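Local coordinates for L-threonine dehydrogenase (Flavobacterium frigidimaris, PDB 2YY7), which binds NAD and probably catalyses the NAD-dependent oxidation of the 3-hydroxyl group of L-threonine, at residues S167-G172 with I236-N241; Y240-M245 with E290-K295; I113-S118 with I145-G150. All coordinates share one frame; numbering follows the deposited sequence.

Contact 1 of 3, residues S167-G172 with I236-N241; sequences SIRYPG and IHSSYN. With NAD (nicotinamide-adenine-dinucleotide), chain E.
Ser167 and Arg169 grip Tyr240 between them in a parallel strand pairing. Tyr240 N donates to Ser167 O (3.0 Å), and Tyr240 O accepts from Arg169 N, so the backbones of strands 164-174 and 240-241 are joined on both sides of the Ile168–Tyr240 bridge. Arg169 then sends its side chain across the second segment. Its CB passes beside Tyr240 O, CG touches Ser239 OG at 3.4 Å, and CD lies the same distance from Asn241 OD1. Extended from CG to NE, the chain carries the guanidinium beneath Ser239 O, which sits over the centre of one face, 3.5 Å above the plane. At the edge, NH1 donates to Asn241 OD1 over 2.9 Å. The acceptor is nearly in the guanidinium plane, yet NH1 stands 53° out of the amide plane, away from the lone pairs. Nearer the backbone the hydroxyls of Ser239 and Ser167 meet, Ser239 OG donating a hydrogen bond to Ser167 OG (2.7 Å). Ser167 OG has a further hydrogen bond to Trp115 O in the adjoining strand. A water links Ser167 N to Ile236 O. On the face of the sheet away from the guanidinium, Ile168 CG2 packs on Tyr240 CB (4.1 Å). Farther along 167-172, Tyr170 and Pro171 line the nicotinamide, Tyr170 O lying 3.3 Å from NAD C5N. Ser238 OG is buried without a partner in the model. Otherwise this buried parallel pairing within the Rossmann-type sheet keeps its polar groups bonded: the donors of Arg169 are shared among Asn241 OD1, Gln133 O and Glu151, whose salt bridge to NH2 probably balances the arginine's charge.

Contact 2 of 3, residues Y240-M245 with E290-K295; sequences YNLAAM and EDWDWK
Two hydrogen bonds join the segments, each donated by an aromatic side chain. Tyr240 OH donates to Asp291 OD2 over 2.7 Å, arriving on the anti side of the carboxylate and 19° out of its plane. The same phenolic oxygen accepts from Lys235 N and Ile236 N, so the hydroxyl is engaged from several directions. The second bond runs from Trp294 NE1 to Ala243 O (3.1 Å), lying in the carbonyl plane and close to that of the indole.

Aromatic contact is T-shaped. The edge of Trp292 points into the face of Tyr240, with NE1 over the centre of the phenol ring and the planes at 86°; the centroids of the Tyr240 ring and the Trp292 five-membered ring are 4.5 Å apart.

Aliphatic packing comes from Leu242. Its CG lies anti to the backbone N (chi1 -170°), and chi2 then turns CD1 over the Trp294 face in a CH-pi contact, 3.4 Å from the centroid of the five-membered ring. Leu242 CD1 also meets Trp292 CH2 at 3.9 Å, touching both indoles.

Together these contacts lay the end of helix 286-292 and the turn after it against strand 240-241 and the loop that follows it. Ile168 of the neighbouring strand 164-174, Met214 of strand 211-215, and Ala222 and Ile226 of helix 216-228 complete the surroundings.

Contact 3 of 3, residues I113-S118 with I145-G150; sequences IFWPSS and ISKQAG. With NAD (nicotinamide-adenine-dinucleotide), chain E.
Ser117 and Lys147 bring the two backbones closest, their CA atoms 5.4 Å apart, where the end of strand 112-118 faces helix 142-161. This is the cofactor side of a Rossmann fold, and Lys147 with Tyr143 forms the Tyr-x-x-x-Lys signature of short-chain dehydrogenases, in which the pair serves the cofactor and, by family analogy, probably catalysis. The lysine chain folds back before it straightens: CG lies anti to the carbonyl carbon and chi2 (-58°) bends the chain, after which CD to NZ run extended toward the strand. CB passes Ser117 OG, which is hydrogen-bonded to Glu151 OE1, and CD rests on Trp115 CZ2 at 3.6 Å. Lys147 NZ donates to Pro116 O over 2.7 Å, tilted 22° from the carbonyl plane. Lys147 NZ also donates to NAD O3D of the nicotinamide ribose (2.9 Å); its bond to O2D is weak. A carbonyl, the ribose and a water share the ammonium, with Tyr143 OH a further hydrogen-bonding partner of the cofactor. Trp115 meets the helix with the edge of its six-membered ring. CH2 approaches Lys147 O to 3.4 Å and lies 3.7 Å from Gly150 CA, where the glycine carries no side chain to keep the ring off the helix backbone. Nearer the nicotinamide, Ser117 O approaches C6N of NAD (3.2 Å), and Ser118 CB and OG both lie against C5N; Ser118 OG is also bonded to Ala120 N and to a glycerol probably from the crystallisation liquor. Pro116 CG packs beside the ribose O4D. The water accepts a hydrogen bond from Lys147 NZ (3.0 Å) and a weak one from Trp115 NE1, lying in the plane of the indole at its edge.

How the contacts relate
The three contacts follow one sheet from the cofactor outward. Contacts 3 and 1 have centres 8 Å apart and occupy neighbouring parallel strands: Ile168 O and Ser117 N probably hydrogen-bond at 2.9 Å, and Tyr170 packs on Pro116 and Phe114. Both line the nicotinamide end of NAD, contact 3 holding the ribose as well. Contact 2 shares Tyr240 and Asn241 with contact 1, their centres about 9 Å apart, and packs Leu242 and Trp292 against Ile168. It stands back from the site: its centre is about 17 Å from that of contact 3, with nearest atoms about 6 Å apart, and the Leu242 side chain is about 9 Å from NAD.

Contact 1 of 3, residues S167-G172 with I236-N241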
loop_
_atom_site.group_PDB
_atom_site.type_symbol
_atom_site.label_atom_id
_atom_site.label_comp_id
_atom_site.label_asym_id
_atom_site.label_seq_id
_atom_site.Cartn_x
_atom_site.Cartn_y
_atom_site.Cartn_z
ATOM N N SER A 167 8.947 -13.666 -2.155
ATOM C CA SER A 167 8.832 -13.086 -0.824
ATOM C C SER A 167 8.051 -13.927 0.178
ATOM O O SER A 167 7.216 -14.752 -0.193
ATOM C CB SER A 167 8.161 -11.713 -0.930
ATOM O OG SER A 167 8.065 -11.085 0.340
ATOM N N ILE A 168 8.347 -13.709 1.455
ATOM C CA ILE A 168 7.644 -14.374 2.538
ATOM C C ILE A 168 7.416 -13.368 3.666
ATOM O O ILE A 168 8.246 -12.489 3.920
ATOM C CB ILE A 168 8.412 -15.619 3.086
ATOM C CG1 ILE A 168 9.837 -15.248 3.475
ATOM C CG2 ILE A 168 8.434 -16.727 2.035
ATOM C CD1 ILE A 168 10.678 -16.460 3.857
ATOM N N ARG A 169 6.269 -13.485 4.318
ATOM C CA ARG A 169 5.923 -12.602 5.418
ATOM C C ARG A 169 6.435 -13.230 6.715
ATOM O O ARG A 169 5.692 -13.916 7.417
ATOM C CB ARG A 169 4.397 -12.411 5.465
ATOM C CG ARG A 169 3.809 -11.715 4.229
ATOM C CD ARG A 169 2.282 -11.893 4.157
ATOM N NE ARG A 169 1.685 -11.209 3.007
ATOM C CZ ARG A 169 0.526 -11.552 2.449
ATOM N NH1 ARG A 169 -0.175 -12.575 2.931
ATOM N NH2 ARG A 169 0.070 -10.887 1.395
ATOM N N TYR A 170 7.714 -13.011 7.029
ATOM C CA TYR A 170 8.296 -13.577 8.253
ATOM C C TYR A 170 7.532 -13.171 9.513
ATOM O O TYR A 170 7.131 -12.015 9.656
ATOM C CB TYR A 170 9.721 -13.074 8.513
ATOM C CG TYR A 170 10.827 -13.394 7.531
ATOM C CD1 TYR A 170 11.121 -14.705 7.151
ATOM C CD2 TYR A 170 11.664 -12.377 7.078
ATOM C CE1 TYR A 170 12.239 -14.984 6.338
ATOM C CE2 TYR A 170 12.766 -12.643 6.279
ATOM C CZ TYR A 170 13.051 -13.939 5.912
ATOM O OH TYR A 170 14.156 -14.163 5.118
ATOM N N PRO A 171 7.304 -14.117 10.436
ATOM C CA PRO A 171 6.609 -13.720 11.661
ATOM C C PRO A 171 7.740 -13.176 12.552
ATOM O O PRO A 171 8.833 -12.920 12.052
ATOM C CB PRO A 171 6.016 -15.035 12.174
ATOM C CG PRO A 171 6.931 -16.071 11.637
ATOM C CD PRO A 171 7.244 -15.578 10.245
ATOM N N GLY A 172 7.499 -12.978 13.844
ATOM C CA GLY A 172 8.568 -12.485 14.704
ATOM C C GLY A 172 9.695 -13.509 14.747
ATOM O O GLY A 172 9.445 -14.676 15.047
ATOM N N ILE A 236 2.415 -17.384 -5.836
ATOM C CA ILE A 236 2.023 -16.104 -5.262
ATOM C C ILE A 236 3.202 -15.156 -5.475
ATOM O O ILE A 236 4.333 -15.449 -5.075
ATOM C CB ILE A 236 1.695 -16.243 -3.761
ATOM C CG1 ILE A 236 0.560 -17.261 -3.582
ATOM C CG2 ILE A 236 1.287 -14.887 -3.186
ATOM C CD1 ILE A 236 0.131 -17.483 -2.142
ATOM N N HIS A 237 2.934 -14.018 -6.106
ATOM C CA HIS A 237 3.991 -13.073 -6.416
ATOM C C HIS A 237 4.016 -11.791 -5.589
ATOM O O HIS A 237 4.764 -10.853 -5.885
ATOM C CB HIS A 237 3.940 -12.804 -7.918
ATOM C CG HIS A 237 3.957 -14.065 -8.728
ATOM N ND1 HIS A 237 5.074 -14.867 -8.827
ATOM C CD2 HIS A 237 2.971 -14.712 -9.394
ATOM C CE1 HIS A 237 4.776 -15.954 -9.517
ATOM N NE2 HIS A 237 3.505 -15.886 -9.871
ATOM N N SER A 238 3.198 -11.771 -4.541
ATOM C CA SER A 238 3.153 -10.661 -3.604
ATOM C C SER A 238 4.099 -11.159 -2.509
ATOM O O SER A 238 5.293 -10.861 -2.531
ATOM C CB SER A 238 1.727 -10.471 -3.068
ATOM O OG SER A 238 1.158 -11.706 -2.658
ATOM N N SER A 239 3.567 -11.939 -1.570
ATOM C CA SER A 239 4.382 -12.524 -0.504
ATOM C C SER A 239 3.600 -13.658 0.152
ATOM O O SER A 239 2.379 -13.575 0.306
ATOM C CB SER A 239 4.761 -11.478 0.547
ATOM O OG SER A 239 5.744 -11.992 1.441
ATOM N N TYR A 240 4.314 -14.715 0.530
ATOM C CA TYR A 240 3.707 -15.885 1.158
ATOM C C TYR A 240 3.558 -15.779 2.665
ATOM O O TYR A 240 4.468 -15.314 3.356
ATOM C CB TYR A 240 4.555 -17.133 0.879
ATOM C CG TYR A 240 4.308 -17.811 -0.445
ATOM C CD1 TYR A 240 3.317 -18.784 -0.575
ATOM C CD2 TYR A 240 5.079 -17.502 -1.562
ATOM C CE1 TYR A 240 3.103 -19.439 -1.790
ATOM C CE2 TYR A 240 4.873 -18.148 -2.780
ATOM C CZ TYR A 240 3.885 -19.115 -2.883
ATOM O OH TYR A 240 3.690 -19.765 -4.078
ATOM N N ASN A 241 2.405 -16.199 3.175
ATOM C CA ASN A 241 2.207 -16.238 4.614
ATOM C C ASN A 241 3.213 -17.328 5.007
ATOM O O ASN A 241 3.453 -18.254 4.230
ATOM C CB ASN A 241 0.784 -16.696 4.961
ATOM C CG ASN A 241 -0.145 -15.540 5.317
ATOM O OD1 ASN A 241 0.230 -14.372 5.232
ATOM N ND2 ASN A 241 -1.364 -15.870 5.716
HETATM P PA NAD E . 18.238 -5.742 11.072
HETATM O O1A NAD E . 18.777 -6.627 12.143
HETATM O O2A NAD E . 17.789 -4.398 11.520
HETATM O O5B NAD E . 19.230 -5.677 9.841
HETATM C C5B NAD E . 19.147 -4.659 8.886
HETATM C C4B NAD E . 20.503 -4.457 8.255
HETATM O O4B NAD E . 20.340 -3.550 7.163
HETATM C C3B NAD E . 21.520 -3.848 9.250
HETATM O O3B NAD E . 22.731 -4.621 9.307
HETATM C C2B NAD E . 21.704 -2.419 8.723
HETATM O O2B NAD E . 23.002 -1.910 8.973
HETATM C C1B NAD E . 21.403 -2.603 7.228
HETATM N N9A NAD E . 21.078 -1.338 6.553
HETATM C C8A NAD E . 20.256 -0.325 7.047
HETATM N N7A NAD E . 20.233 0.667 6.145
HETATM C C5A NAD E . 21.001 0.284 5.101
HETATM C C6A NAD E . 21.347 0.939 3.929
HETATM N N6A NAD E . 20.960 2.179 3.717
HETATM N N1A NAD E . 22.185 0.319 3.040
HETATM C C2A NAD E . 22.686 -0.949 3.293
HETATM N N3A NAD E . 22.377 -1.608 4.468
HETATM C C4A NAD E . 21.543 -0.970 5.353
HETATM O O3 NAD E . 16.926 -6.419 10.443
HETATM P PN NAD E . 16.576 -7.990 10.235
HETATM O O1N NAD E . 17.749 -8.771 9.720
HETATM O O2N NAD E . 15.804 -8.394 11.442
HETATM O O5D NAD E . 15.489 -7.896 9.033
HETATM C C5D NAD E . 15.894 -8.033 7.663
HETATM C C4D NAD E . 14.626 -7.994 6.766
HETATM O O4D NAD E . 13.683 -8.947 7.222
HETATM C C3D NAD E . 13.884 -6.655 6.809
HETATM O O3D NAD E . 13.302 -6.419 5.531
HETATM C C2D NAD E . 12.756 -6.906 7.781
HETATM O O2D NAD E . 11.744 -5.954 7.551
HETATM C C1D NAD E . 12.390 -8.359 7.480
HETATM N N1N NAD E . 11.689 -8.959 8.640
HETATM C C2N NAD E . 12.382 -9.208 9.807
HETATM C C3N NAD E . 11.715 -9.770 10.890
HETATM C C7N NAD E . 12.467 -10.162 12.133
HETATM O O7N NAD E . 11.685 -10.642 13.170
HETATM N N7N NAD E . 13.798 -10.010 12.251
HETATM C C4N NAD E . 10.341 -10.060 10.804
HETATM C C5N NAD E . 9.659 -9.827 9.606
HETATM C C6N NAD E . 10.326 -9.259 8.538
HETATM O O HOH W 1 6.695 -14.464 -3.782
#

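Contact 2 of 3, residues Y240-M245 with E290-K295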
loop_
_atom_site.group_PDB
_atom_site.type_symbol
_atom_site.label_atom_id
_atom_site.label_comp_id
_atom_site.label_asym_id
_atom_site.label_seq_id
_atom_site.Cartn_x
_atom_site.Cartn_y
_atom_site.Cartn_z
ATOM N N TYR A 240 4.314 -14.715 0.530
ATOM C CA TYR A 240 3.707 -15.885 1.158
ATOM C C TYR A 240 3.558 -15.779 2.665
ATOM O O TYR A 240 4.468 -15.314 3.356
ATOM C CB TYR A 240 4.555 -17.133 0.879
ATOM C CG TYR A 240 4.308 -17.811 -0.445
ATOM C CD1 TYR A 240 3.317 -18.784 -0.575
ATOM C CD2 TYR A 240 5.079 -17.502 -1.562
ATOM C CE1 TYR A 240 3.103 -19.439 -1.790
ATOM C CE2 TYR A 240 4.873 -18.148 -2.780
ATOM C CZ TYR A 240 3.885 -19.115 -2.883
ATOM O OH TYR A 240 3.690 -19.765 -4.078
ATOM N N ASN A 241 2.405 -16.199 3.175
ATOM C CA ASN A 241 2.207 -16.238 4.614
ATOM C C ASN A 241 3.213 -17.328 5.007
ATOM O O ASN A 241 3.453 -18.254 4.230
ATOM C CB ASN A 241 0.784 -16.696 4.961
ATOM C CG ASN A 241 -0.145 -15.540 5.317
ATOM O OD1 ASN A 241 0.230 -14.372 5.232
ATOM N ND2 ASN A 241 -1.364 -15.870 5.716
ATOM N N LEU A 242 3.809 -17.212 6.185
ATOM C CA LEU A 242 4.784 -18.194 6.649
ATOM C C LEU A 242 4.603 -18.363 8.154
ATOM O O LEU A 242 4.594 -17.385 8.896
ATOM C CB LEU A 242 6.208 -17.712 6.349
ATOM C CG LEU A 242 7.324 -18.740 6.564
ATOM C CD1 LEU A 242 7.382 -19.683 5.367
ATOM C CD2 LEU A 242 8.663 -18.029 6.728
ATOM N N ALA A 243 4.462 -19.599 8.612
ATOM C CA ALA A 243 4.252 -19.825 10.034
ATOM C C ALA A 243 5.048 -20.979 10.618
ATOM O O ALA A 243 5.523 -21.860 9.898
ATOM C CB ALA A 243 2.769 -20.042 10.300
ATOM N N ALA A 244 5.182 -20.951 11.939
ATOM C CA ALA A 244 5.884 -21.984 12.687
ATOM C C ALA A 244 5.265 -22.071 14.082
ATOM O O ALA A 244 4.640 -23.072 14.423
ATOM C CB ALA A 244 7.376 -21.654 12.785
ATOM N N MET A 245 5.422 -21.010 14.871
ATOM C CA MET A 245 4.888 -20.976 16.232
ATOM C C MET A 245 4.009 -19.769 16.518
ATOM O O MET A 245 3.984 -18.798 15.767
ATOM C CB MET A 245 6.020 -20.925 17.261
ATOM C CG MET A 245 7.210 -21.810 16.992
ATOM S SD MET A 245 8.469 -21.478 18.243
ATOM C CE MET A 245 9.299 -20.049 17.521
ATOM N N GLU A 290 1.931 -25.950 0.488
ATOM C CA GLU A 290 1.415 -26.620 -0.702
ATOM C C GLU A 290 2.210 -26.299 -1.972
ATOM O O GLU A 290 2.540 -27.200 -2.745
ATOM C CB GLU A 290 -0.061 -26.249 -0.901
ATOM C CG GLU A 290 -0.655 -26.651 -2.243
ATOM C CD GLU A 290 -2.108 -26.218 -2.392
ATOM O OE1 GLU A 290 -2.676 -26.390 -3.492
ATOM O OE2 GLU A 290 -2.684 -25.705 -1.407
ATOM N N ASP A 291 2.525 -25.022 -2.181
ATOM C CA ASP A 291 3.259 -24.604 -3.377
ATOM C C ASP A 291 4.726 -25.012 -3.450
ATOM O O ASP A 291 5.178 -25.513 -4.481
ATOM C CB ASP A 291 3.166 -23.087 -3.560
ATOM C CG ASP A 291 1.746 -22.615 -3.820
ATOM O OD1 ASP A 291 0.866 -23.466 -4.074
ATOM O OD2 ASP A 291 1.518 -21.386 -3.778
ATOM N N TRP A 292 5.482 -24.784 -2.379
ATOM C CA TRP A 292 6.891 -25.152 -2.404
ATOM C C TRP A 292 7.365 -26.014 -1.238
ATOM O O TRP A 292 8.549 -26.021 -0.900
ATOM C CB TRP A 292 7.779 -23.901 -2.538
ATOM C CG TRP A 292 7.400 -22.742 -1.667
ATOM C CD1 TRP A 292 6.442 -21.799 -1.923
ATOM C CD2 TRP A 292 8.005 -22.371 -0.423
ATOM N NE1 TRP A 292 6.420 -20.859 -0.918
ATOM C CE2 TRP A 292 7.369 -21.187 0.016
ATOM C CE3 TRP A 292 9.027 -22.922 0.363
ATOM C CZ2 TRP A 292 7.721 -20.542 1.208
ATOM C CZ3 TRP A 292 9.379 -22.281 1.548
ATOM C CH2 TRP A 292 8.727 -21.103 1.958
ATOM N N ASP A 293 6.435 -26.749 -0.638
ATOM C CA ASP A 293 6.746 -27.662 0.458
ATOM C C ASP A 293 7.340 -27.066 1.724
ATOM O O ASP A 293 8.220 -27.670 2.338
ATOM C CB ASP A 293 7.677 -28.767 -0.038
ATOM C CG ASP A 293 6.994 -29.714 -1.000
ATOM O OD1 ASP A 293 5.970 -30.310 -0.607
ATOM O OD2 ASP A 293 7.484 -29.860 -2.142
ATOM N N TRP A 294 6.870 -25.891 2.126
ATOM C CA TRP A 294 7.379 -25.291 3.350
ATOM C C TRP A 294 6.993 -26.158 4.545
ATOM O O TRP A 294 5.879 -26.668 4.613
ATOM C CB TRP A 294 6.798 -23.890 3.556
ATOM C CG TRP A 294 6.977 -23.381 4.968
ATOM C CD1 TRP A 294 5.999 -22.931 5.806
ATOM C CD2 TRP A 294 8.207 -23.287 5.701
ATOM N NE1 TRP A 294 6.539 -22.561 7.013
ATOM C CE2 TRP A 294 7.892 -22.769 6.979
ATOM C CE3 TRP A 294 9.544 -23.591 5.405
ATOM C CZ2 TRP A 294 8.865 -22.546 7.961
ATOM C CZ3 TRP A 294 10.513 -23.369 6.384
ATOM C CH2 TRP A 294 10.165 -22.852 7.648
ATOM N N LYS A 295 7.927 -26.317 5.477
ATOM C CA LYS A 295 7.705 -27.075 6.703
ATOM C C LYS A 295 8.671 -26.587 7.784
ATOM O O LYS A 295 9.881 -26.562 7.572
ATOM C CB LYS A 295 7.887 -28.581 6.462
ATOM C CG LYS A 295 8.945 -28.979 5.425
ATOM C CD LYS A 295 10.371 -28.600 5.823
ATOM C CE LYS A 295 10.884 -27.414 5.008
ATOM N NZ LYS A 295 12.274 -27.023 5.385
#

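Contact 3 of 3, residues I113-S118 with I145-G150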
loop_
_atom_site.group_PDB
_atom_site.type_symbol
_atom_site.label_atom_id
_atom_site.label_comp_id
_atom_site.label_asym_id
_atom_site.label_seq_id
_atom_site.Cartn_x
_atom_site.Cartn_y
_atom_site.Cartn_z
ATOM N N ILE A 113 15.239 -12.337 -7.249
ATOM C CA ILE A 113 15.210 -11.485 -6.075
ATOM C C ILE A 113 14.454 -12.111 -4.920
ATOM O O ILE A 113 13.422 -12.764 -5.116
ATOM C CB ILE A 113 14.494 -10.137 -6.361
ATOM C CG1 ILE A 113 15.281 -9.314 -7.378
ATOM C CG2 ILE A 113 14.317 -9.352 -5.059
ATOM C CD1 ILE A 113 14.524 -8.100 -7.875
ATOM N N PHE A 114 14.990 -11.930 -3.719
ATOM C CA PHE A 114 14.294 -12.353 -2.521
ATOM C C PHE A 114 14.142 -11.061 -1.732
ATOM O O PHE A 114 15.118 -10.336 -1.517
ATOM C CB PHE A 114 15.069 -13.332 -1.638
ATOM C CG PHE A 114 14.381 -13.583 -0.312
ATOM C CD1 PHE A 114 13.241 -14.389 -0.249
ATOM C CD2 PHE A 114 14.792 -12.915 0.843
ATOM C CE1 PHE A 114 12.515 -14.522 0.936
ATOM C CE2 PHE A 114 14.074 -13.038 2.040
ATOM C CZ PHE A 114 12.930 -13.843 2.085
ATOM N N TRP A 115 12.917 -10.770 -1.325
ATOM C CA TRP A 115 12.632 -9.580 -0.542
ATOM C C TRP A 115 11.606 -10.013 0.494
ATOM O O TRP A 115 10.522 -10.472 0.148
ATOM C CB TRP A 115 12.054 -8.476 -1.423
ATOM C CG TRP A 115 11.568 -7.309 -0.619
ATOM C CD1 TRP A 115 12.328 -6.345 -0.018
ATOM C CD2 TRP A 115 10.213 -7.038 -0.253
ATOM N NE1 TRP A 115 11.530 -5.492 0.703
ATOM C CE2 TRP A 115 10.225 -5.896 0.576
ATOM C CE3 TRP A 115 8.988 -7.655 -0.541
ATOM C CZ2 TRP A 115 9.055 -5.354 1.120
ATOM C CZ3 TRP A 115 7.822 -7.115 0.003
ATOM C CH2 TRP A 115 7.866 -5.976 0.821
ATOM N N PRO A 116 11.938 -9.884 1.783
ATOM C CA PRO A 116 10.981 -10.301 2.803
ATOM C C PRO A 116 9.971 -9.241 3.210
ATOM O O PRO A 116 10.294 -8.053 3.321
ATOM C CB PRO A 116 11.882 -10.689 3.958
ATOM C CG PRO A 116 12.940 -9.598 3.890
ATOM C CD PRO A 116 13.234 -9.517 2.392
ATOM N N SER A 117 8.739 -9.690 3.412
ATOM C CA SER A 117 7.672 -8.821 3.873
ATOM C C SER A 117 7.615 -9.150 5.357
ATOM O O SER A 117 8.592 -9.662 5.916
ATOM C CB SER A 117 6.344 -9.179 3.205
ATOM O OG SER A 117 5.303 -8.321 3.651
ATOM N N SER A 118 6.479 -8.881 5.988
ATOM C CA SER A 118 6.327 -9.157 7.410
ATOM C C SER A 118 4.865 -9.309 7.813
ATOM O O SER A 118 3.963 -8.861 7.104
ATOM C CB SER A 118 6.962 -8.021 8.223
ATOM O OG SER A 118 6.609 -8.110 9.586
ATOM N N ILE A 145 2.936 -0.413 6.285
ATOM C CA ILE A 145 2.523 0.251 5.052
ATOM C C ILE A 145 3.583 0.045 3.972
ATOM O O ILE A 145 3.250 -0.209 2.805
ATOM C CB ILE A 145 2.307 1.770 5.281
ATOM C CG1 ILE A 145 1.209 1.977 6.336
ATOM C CG2 ILE A 145 1.922 2.456 3.963
ATOM C CD1 ILE A 145 0.993 3.427 6.725
ATOM N N SER A 146 4.852 0.138 4.363
ATOM C CA SER A 146 5.950 -0.039 3.417
ATOM C C SER A 146 6.004 -1.475 2.912
ATOM O O SER A 146 6.300 -1.718 1.740
ATOM C CB SER A 146 7.300 0.338 4.056
ATOM O OG SER A 146 7.775 -0.663 4.942
ATOM N N LYS A 147 5.728 -2.430 3.793
ATOM C CA LYS A 147 5.744 -3.836 3.401
ATOM C C LYS A 147 4.560 -4.161 2.490
ATOM O O LYS A 147 4.683 -4.952 1.562
ATOM C CB LYS A 147 5.721 -4.738 4.641
ATOM C CG LYS A 147 7.010 -4.698 5.463
ATOM C CD LYS A 147 8.223 -5.110 4.619
ATOM C CE LYS A 147 9.460 -5.333 5.478
ATOM N NZ LYS A 147 10.641 -5.744 4.654
ATOM N N GLN A 148 3.409 -3.554 2.753
ATOM C CA GLN A 148 2.244 -3.806 1.921
ATOM C C GLN A 148 2.462 -3.247 0.516
ATOM O O GLN A 148 2.218 -3.931 -0.478
ATOM C CB GLN A 148 0.991 -3.182 2.531
ATOM C CG GLN A 148 -0.217 -3.341 1.637
ATOM C CD GLN A 148 -1.466 -2.773 2.248
ATOM O OE1 GLN A 148 -1.523 -1.589 2.586
ATOM N NE2 GLN A 148 -2.479 -3.614 2.395
ATOM N N ALA A 149 2.924 -2.005 0.434
ATOM C CA ALA A 149 3.190 -1.377 -0.861
ATOM C C ALA A 149 4.295 -2.161 -1.568
ATOM O O ALA A 149 4.289 -2.303 -2.797
ATOM C CB ALA A 149 3.615 0.075 -0.664
ATOM N N GLY A 150 5.244 -2.666 -0.784
ATOM C CA GLY A 150 6.330 -3.446 -1.347
ATOM C C GLY A 150 5.774 -4.678 -2.031
ATOM O O GLY A 150 6.155 -4.984 -3.155
HETATM P PA NAD E . 18.238 -5.742 11.072
HETATM O O1A NAD E . 18.777 -6.627 12.143
HETATM O O2A NAD E . 17.789 -4.398 11.520
HETATM O O5B NAD E . 19.230 -5.677 9.841
HETATM C C5B NAD E . 19.147 -4.659 8.886
HETATM C C4B NAD E . 20.503 -4.457 8.255
HETATM O O4B NAD E . 20.340 -3.550 7.163
HETATM C C3B NAD E . 21.520 -3.848 9.250
HETATM O O3B NAD E . 22.731 -4.621 9.307
HETATM C C2B NAD E . 21.704 -2.419 8.723
HETATM O O2B NAD E . 23.002 -1.910 8.973
HETATM C C1B NAD E . 21.403 -2.603 7.228
HETATM N N9A NAD E . 21.078 -1.338 6.553
HETATM C C8A NAD E . 20.256 -0.325 7.047
HETATM N N7A NAD E . 20.233 0.667 6.145
HETATM C C5A NAD E . 21.001 0.284 5.101
HETATM C C6A NAD E . 21.347 0.939 3.929
HETATM N N6A NAD E . 20.960 2.179 3.717
HETATM N N1A NAD E . 22.185 0.319 3.040
HETATM C C2A NAD E . 22.686 -0.949 3.293
HETATM N N3A NAD E . 22.377 -1.608 4.468
HETATM C C4A NAD E . 21.543 -0.970 5.353
HETATM O O3 NAD E . 16.926 -6.419 10.443
HETATM P PN NAD E . 16.576 -7.990 10.235
HETATM O O1N NAD E . 17.749 -8.771 9.720
HETATM O O2N NAD E . 15.804 -8.394 11.442
HETATM O O5D NAD E . 15.489 -7.896 9.033
HETATM C C5D NAD E . 15.894 -8.033 7.663
HETATM C C4D NAD E . 14.626 -7.994 6.766
HETATM O O4D NAD E . 13.683 -8.947 7.222
HETATM C C3D NAD E . 13.884 -6.655 6.809
HETATM O O3D NAD E . 13.302 -6.419 5.531
HETATM C C2D NAD E . 12.756 -6.906 7.781
HETATM O O2D NAD E . 11.744 -5.954 7.551
HETATM C C1D NAD E . 12.390 -8.359 7.480
HETATM N N1N NAD E . 11.689 -8.959 8.640
HETATM C C2N NAD E . 12.382 -9.208 9.807
HETATM C C3N NAD E . 11.715 -9.770 10.890
HETATM C C7N NAD E . 12.467 -10.162 12.133
HETATM O O7N NAD E . 11.685 -10.642 13.170
HETATM N N7N NAD E . 13.798 -10.010 12.251
HETATM C C4N NAD E . 10.341 -10.060 10.804
HETATM C C5N NAD E . 9.659 -9.827 9.606
HETATM C C6N NAD E . 10.326 -9.259 8.538
HETATM O O HOH W 2 11.213 -3.192 3.155
#